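PDB 3HEB: response regulator receiver domain protein (CheY) from Rhodospirillum rubrum, which probably acts as a phosphorylation-controlled switch of two-component signalling, receiving a phosphoryl group on an aspartate of its CheY-like receiver domain. Local coordinates for residues Val8-Asp13 with Leu67-Met72; Val92-Thr97 with Asn113-Lys118. All coordinates share one frame; numbering follows the deposited sequence.

Along the chain contact 1 closes before contact 2 opens, and their centres lie about 12 Å apart. Both reach the same parallel five-stranded sheet, of strand order 2-1-3-4-5: contact 1 sits at the C-terminal ends of strands 6-10 and 61-65, whereas contact 2 pairs strand 92-96 with strand 114-117, the outermost on its side within this chain. They touch directly, since E11 OE1 forms a 2.7 Å salt bridge with K118 NZ and L67 packs on I94 and T96. The two contacts thus converge around D66, the predicted phosphorylation site, which is unmodified here, an arrangement consistent with the acidic, threonine and lysine side chains of a receiver-domain active site.

Contact 1: residues Val8-Asp13 with Leu67-Met72; sequences VMIEDD and LNLPDM
The acidic pocket of a receiver domain, at the C-terminal end of its sheet, is where D12 meets N68 and P70. D12 OD1 lies 3.0 Å from N68 O; both atoms are acceptors, so the approach is no direct bond. A water bridges the two residues, donating to D12 OD2 at 2.7 Å and to N68 O at 3.2 Å, and probably eases the approach. With chi1 at 67°, the CG of D12 is flanked by both the backbone N and the carbonyl carbon, and this rotation turns the carboxylate to N68 O. The CB of D12 itself points to the 67-72 loop and rests 3.5 Å from P70 CD, the two side chains running antiparallel alongside each other.

This is the usual CheY arrangement: of the acidic pair after the first strand, here E11 and D12, D12 faces the loop that follows the phospho-acceptor strand, while the E11 carboxylate lies near D66. Both carboxylates of the pair come near that of D66, as in relatives that gather a divalent metal here. E11 is fixed separately: its OE2 accepts D13 N at 3.1 Å through the anti lone pair. An alanine in place of D12 would probably deprive the water of its carboxylate acceptor and remove one of the charges gathered near D66.

Deeper in, I10 and L69 lie roughly perpendicular. The CG2 branch of I10 approaches both methyls of L69, CD1 at 3.9 Å and CD2 at 4.1 Å, and L69 also touches I77 of helix 74-83.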
loop_
_atom_site.group_PDB
_atom_site.type_symbol
_atom_site.label_atom_id
_atom_site.label_comp_id
_atom_site.label_asym_id
_atom_site.label_seq_id
_atom_site.Cartn_x
_atom_site.Cartn_y
_atom_site.Cartn_z
ATOM N N VAL A 8 9.338 -10.017 -5.238
ATOM C CA VAL A 8 9.707 -10.075 -6.646
ATOM C C VAL A 8 10.152 -8.689 -7.089
ATOM O O VAL A 8 9.337 -7.776 -7.193
ATOM C CB VAL A 8 8.519 -10.526 -7.529
ATOM C CG1 VAL A 8 8.941 -10.528 -8.987
ATOM C CG2 VAL A 8 8.051 -11.914 -7.126
HETATM N N MSE A 9 11.447 -8.527 -7.340
HETATM C CA MSE A 9 11.975 -7.233 -7.760
HETATM C C MSE A 9 12.108 -7.129 -9.281
HETATM O O MSE A 9 12.880 -7.864 -9.902
HETATM C CB MSE A 9 13.332 -6.979 -7.086
HETATM C CG MSE A 9 14.021 -5.675 -7.480
HETATM SE SE MSE A 9 15.496 -5.322 -6.473
HETATM C CE MSE A 9 16.553 -6.663 -6.968
ATOM N N ILE A 10 11.330 -6.225 -9.872
ATOM C CA ILE A 10 11.359 -5.993 -11.315
ATOM C C ILE A 10 12.059 -4.647 -11.568
ATOM O O ILE A 10 11.442 -3.575 -11.561
ATOM C CB ILE A 10 9.928 -5.978 -11.907
ATOM C CG1 ILE A 10 9.198 -7.278 -11.530
ATOM C CG2 ILE A 10 9.992 -5.823 -13.432
ATOM C CD1 ILE A 10 7.725 -7.301 -11.928
ATOM N N GLU A 11 13.364 -4.719 -11.780
ATOM C CA GLU A 11 14.183 -3.539 -11.992
ATOM C C GLU A 11 15.256 -3.888 -13.018
ATOM O O GLU A 11 15.867 -4.948 -12.932
ATOM C CB GLU A 11 14.819 -3.137 -10.655
ATOM C CG GLU A 11 15.835 -2.011 -10.736
ATOM C CD GLU A 11 15.218 -0.693 -11.138
ATOM O OE1 GLU A 11 14.455 -0.121 -10.333
ATOM O OE2 GLU A 11 15.494 -0.231 -12.265
ATOM N N ASP A 12 15.478 -3.002 -13.985
ATOM C CA ASP A 12 16.473 -3.232 -15.038
ATOM C C ASP A 12 17.784 -2.509 -14.766
ATOM O O ASP A 12 18.822 -2.896 -15.303
ATOM C CB ASP A 12 15.937 -2.764 -16.385
ATOM C CG ASP A 12 15.767 -1.266 -16.438
ATOM O OD1 ASP A 12 15.198 -0.703 -15.472
ATOM O OD2 ASP A 12 16.196 -0.657 -17.441
ATOM N N ASP A 13 17.733 -1.444 -13.967
ATOM C CA ASP A 13 18.939 -0.703 -13.634
ATOM C C ASP A 13 19.667 -1.553 -12.617
ATOM O O ASP A 13 19.210 -1.710 -11.487
ATOM C CB ASP A 13 18.610 0.661 -13.025
ATOM C CG ASP A 13 19.854 1.510 -12.792
ATOM O OD1 ASP A 13 19.833 2.707 -13.132
ATOM O OD2 ASP A 13 20.853 0.985 -12.267
ATOM N N LEU A 67 8.710 1.383 -13.537
ATOM C CA LEU A 67 7.877 1.559 -14.727
ATOM C C LEU A 67 8.723 1.631 -15.988
ATOM O O LEU A 67 8.240 1.353 -17.094
ATOM C CB LEU A 67 7.060 2.842 -14.618
ATOM C CG LEU A 67 6.187 3.024 -13.376
ATOM C CD1 LEU A 67 5.751 4.472 -13.309
ATOM C CD2 LEU A 67 4.978 2.071 -13.410
ATOM N N ASN A 68 9.991 1.997 -15.811
ATOM C CA ASN A 68 10.911 2.144 -16.931
ATOM C C ASN A 68 11.736 0.894 -17.226
ATOM O O ASN A 68 12.891 0.769 -16.804
ATOM C CB ASN A 68 11.822 3.352 -16.680
ATOM C CG ASN A 68 11.037 4.596 -16.269
ATOM O OD1 ASN A 68 10.065 4.982 -16.929
ATOM N ND2 ASN A 68 11.455 5.229 -15.169
ATOM N N LEU A 69 11.125 -0.026 -17.966
ATOM C CA LEU A 69 11.769 -1.272 -18.346
ATOM C C LEU A 69 12.210 -1.208 -19.806
ATOM O O LEU A 69 11.653 -0.441 -20.594
ATOM C CB LEU A 69 10.807 -2.434 -18.117
ATOM C CG LEU A 69 10.372 -2.532 -16.649
ATOM C CD1 LEU A 69 9.280 -3.582 -16.497
ATOM C CD2 LEU A 69 11.588 -2.854 -15.770
ATOM N N PRO A 70 13.213 -2.020 -20.185
ATOM C CA PRO A 70 13.760 -2.073 -21.542
ATOM C C PRO A 70 12.904 -2.703 -22.641
ATOM O O PRO A 70 13.016 -2.323 -23.810
ATOM C CB PRO A 70 15.067 -2.830 -21.346
ATOM C CG PRO A 70 14.706 -3.807 -20.297
ATOM C CD PRO A 70 13.946 -2.951 -19.306
ATOM N N ASP A 71 12.055 -3.653 -22.280
ATOM C CA ASP A 71 11.239 -4.328 -23.276
ATOM C C ASP A 71 9.767 -3.952 -23.250
ATOM O O ASP A 71 9.022 -4.298 -24.170
ATOM C CB ASP A 71 11.398 -5.840 -23.124
ATOM C CG ASP A 71 11.093 -6.320 -21.718
ATOM O OD1 ASP A 71 10.905 -5.468 -20.821
ATOM O OD2 ASP A 71 11.044 -7.557 -21.508
HETATM N N MSE A 72 9.349 -3.243 -22.204
HETATM C CA MSE A 72 7.957 -2.808 -22.077
HETATM C C MSE A 72 7.901 -1.728 -21.014
HETATM O O MSE A 72 8.937 -1.201 -20.604
HETATM C CB MSE A 72 7.041 -3.989 -21.679
HETATM C CG MSE A 72 7.397 -4.711 -20.360
HETATM SE SE MSE A 72 6.424 -6.230 -20.043
HETATM C CE MSE A 72 7.163 -7.321 -21.159
HETATM O O HOH W 1 14.805 0.615 -19.387
#

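Contact 2: residues Val92-Thr97 with Asn113-Lys118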
loop_
_atom_site.group_PDB
_atom_site.type_symbol
_atom_site.label_atom_id
_atom_site.label_comp_id
_atom_site.label_asym_id
_atom_site.label_seq_id
_atom_site.Cartn_x
_atom_site.Cartn_y
_atom_site.Cartn_z
ATOM N N VAL A 92 1.396 -4.494 -4.948
ATOM C CA VAL A 92 2.371 -4.019 -5.903
ATOM C C VAL A 92 2.855 -2.656 -5.467
ATOM O O VAL A 92 2.056 -1.752 -5.248
ATOM C CB VAL A 92 1.771 -3.908 -7.311
ATOM C CG1 VAL A 92 2.835 -3.429 -8.292
ATOM C CG2 VAL A 92 1.223 -5.256 -7.740
ATOM N N VAL A 93 4.170 -2.517 -5.343
ATOM C CA VAL A 93 4.765 -1.254 -4.945
ATOM C C VAL A 93 5.540 -0.716 -6.131
ATOM O O VAL A 93 6.541 -1.298 -6.552
ATOM C CB VAL A 93 5.709 -1.437 -3.720
ATOM C CG1 VAL A 93 6.458 -0.151 -3.430
ATOM C CG2 VAL A 93 4.897 -1.832 -2.491
ATOM N N ILE A 94 5.057 0.384 -6.697
ATOM C CA ILE A 94 5.730 0.991 -7.828
ATOM C C ILE A 94 6.917 1.749 -7.276
ATOM O O ILE A 94 6.785 2.519 -6.329
ATOM C CB ILE A 94 4.830 1.990 -8.576
ATOM C CG1 ILE A 94 3.588 1.285 -9.130
ATOM C CG2 ILE A 94 5.615 2.641 -9.694
ATOM C CD1 ILE A 94 3.896 0.202 -10.137
ATOM N N LEU A 95 8.078 1.521 -7.864
ATOM C CA LEU A 95 9.289 2.185 -7.427
ATOM C C LEU A 95 9.978 2.677 -8.700
ATOM O O LEU A 95 10.733 1.948 -9.355
ATOM C CB LEU A 95 10.161 1.195 -6.650
ATOM C CG LEU A 95 11.472 1.682 -6.025
ATOM C CD1 LEU A 95 11.222 2.885 -5.129
ATOM C CD2 LEU A 95 12.100 0.532 -5.231
ATOM N N THR A 96 9.699 3.924 -9.057
ATOM C CA THR A 96 10.266 4.473 -10.270
ATOM C C THR A 96 10.749 5.910 -10.122
ATOM O O THR A 96 10.521 6.565 -9.105
ATOM C CB THR A 96 9.236 4.400 -11.395
ATOM O OG1 THR A 96 9.867 4.693 -12.650
ATOM C CG2 THR A 96 8.107 5.392 -11.120
ATOM N N THR A 97 11.402 6.392 -11.171
ATOM C CA THR A 97 11.964 7.733 -11.211
ATOM C C THR A 97 10.956 8.878 -11.300
ATOM O O THR A 97 11.036 9.833 -10.538
ATOM C CB THR A 97 12.963 7.854 -12.396
ATOM O OG1 THR A 97 14.132 7.069 -12.120
ATOM C CG2 THR A 97 13.376 9.300 -12.608
ATOM N N ASN A 113 -0.715 -0.809 -5.098
ATOM C CA ASN A 113 -0.973 -0.646 -3.669
ATOM C C ASN A 113 -0.259 0.578 -3.122
ATOM O O ASN A 113 -0.780 1.278 -2.259
ATOM C CB ASN A 113 -0.494 -1.875 -2.893
ATOM C CG ASN A 113 -1.309 -3.119 -3.208
ATOM O OD1 ASN A 113 -2.215 -3.510 -2.451
ATOM N ND2 ASN A 113 -1.002 -3.746 -4.341
ATOM N N VAL A 114 0.945 0.810 -3.630
ATOM C CA VAL A 114 1.789 1.915 -3.202
ATOM C C VAL A 114 2.664 2.381 -4.361
ATOM O O VAL A 114 3.037 1.597 -5.237
ATOM C CB VAL A 114 2.715 1.481 -2.043
ATOM C CG1 VAL A 114 3.634 2.636 -1.625
ATOM C CG2 VAL A 114 1.878 0.997 -0.866
ATOM N N TYR A 115 2.972 3.671 -4.360
ATOM C CA TYR A 115 3.813 4.264 -5.379
ATOM C C TYR A 115 4.897 5.060 -4.662
ATOM O O TYR A 115 4.614 5.902 -3.791
ATOM C CB TYR A 115 2.997 5.184 -6.284
ATOM C CG TYR A 115 3.792 5.753 -7.435
ATOM C CD1 TYR A 115 3.506 5.389 -8.749
ATOM C CD2 TYR A 115 4.817 6.678 -7.214
ATOM C CE1 TYR A 115 4.207 5.931 -9.809
ATOM C CE2 TYR A 115 5.524 7.222 -8.268
ATOM C CZ TYR A 115 5.213 6.848 -9.566
ATOM O OH TYR A 115 5.898 7.403 -10.632
ATOM N N ILE A 116 6.142 4.776 -5.012
ATOM C CA ILE A 116 7.272 5.463 -4.413
ATOM C C ILE A 116 8.161 6.005 -5.509
ATOM O O ILE A 116 8.644 5.248 -6.347
ATOM C CB ILE A 116 8.132 4.519 -3.558
ATOM C CG1 ILE A 116 7.298 3.944 -2.410
ATOM C CG2 ILE A 116 9.357 5.272 -3.022
ATOM C CD1 ILE A 116 8.051 2.948 -1.533
ATOM N N THR A 117 8.356 7.318 -5.517
ATOM C CA THR A 117 9.229 7.932 -6.504
ATOM C C THR A 117 10.640 7.743 -5.953
ATOM O O THR A 117 10.916 8.086 -4.794
ATOM C CB THR A 117 8.939 9.443 -6.661
ATOM O OG1 THR A 117 7.657 9.626 -7.273
ATOM C CG2 THR A 117 10.016 10.102 -7.521
ATOM N N LYS A 118 11.527 7.180 -6.770
ATOM C CA LYS A 118 12.900 6.953 -6.346
ATOM C C LYS A 118 13.522 8.272 -5.920
ATOM O O LYS A 118 13.516 9.230 -6.686
ATOM C CB LYS A 118 13.733 6.370 -7.491
ATOM C CG LYS A 118 13.356 4.964 -7.914
ATOM C CD LYS A 118 14.293 4.478 -8.997
ATOM C CE LYS A 118 13.930 3.075 -9.425
ATOM N NZ LYS A 118 14.820 2.563 -10.508
#
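V92 O is gripped by two backbone donors, N113 N at 2.9 Å in the carbonyl plane and V114 N at 3.2 Å, somewhat tilted from it. From there the parallel ladder alternates: I94 N gives to V114 O, I94 O receives I116 N, and T96 N gives to I116 O. It ends with K118 N on T96 O at 2.6 Å, a nearly straight bond whose donor nevertheless stands 38° out of the carbonyl plane.

On one face L95 CD1 meets I116 CG2 at 3.7 Å, and V93 CG1 touches I116 CD1. On the other, the Y115 ring, with CG anti to the backbone N (chi1 -176°), lies aslant to I94, whose CG2 is 3.6 Å from Y115 CE1. The Y115 hydroxyl is hydrogen-bonded to T98 O, while T96 OG1 is held by D66.

The K118 chain, extended beyond CG, runs across T96 and brings CE to 3.4 Å from L95 O, carrying NZ to a hydrogen bond with H16, beside E11. Strands 92-96 and 114-117 run 15° from parallel and are connected through helix 101-109: a beta-alpha-beta unit of the receiver fold, with the threonine at the end of one strand and the lysine just after the other characteristic of the CheY phosphorylation site.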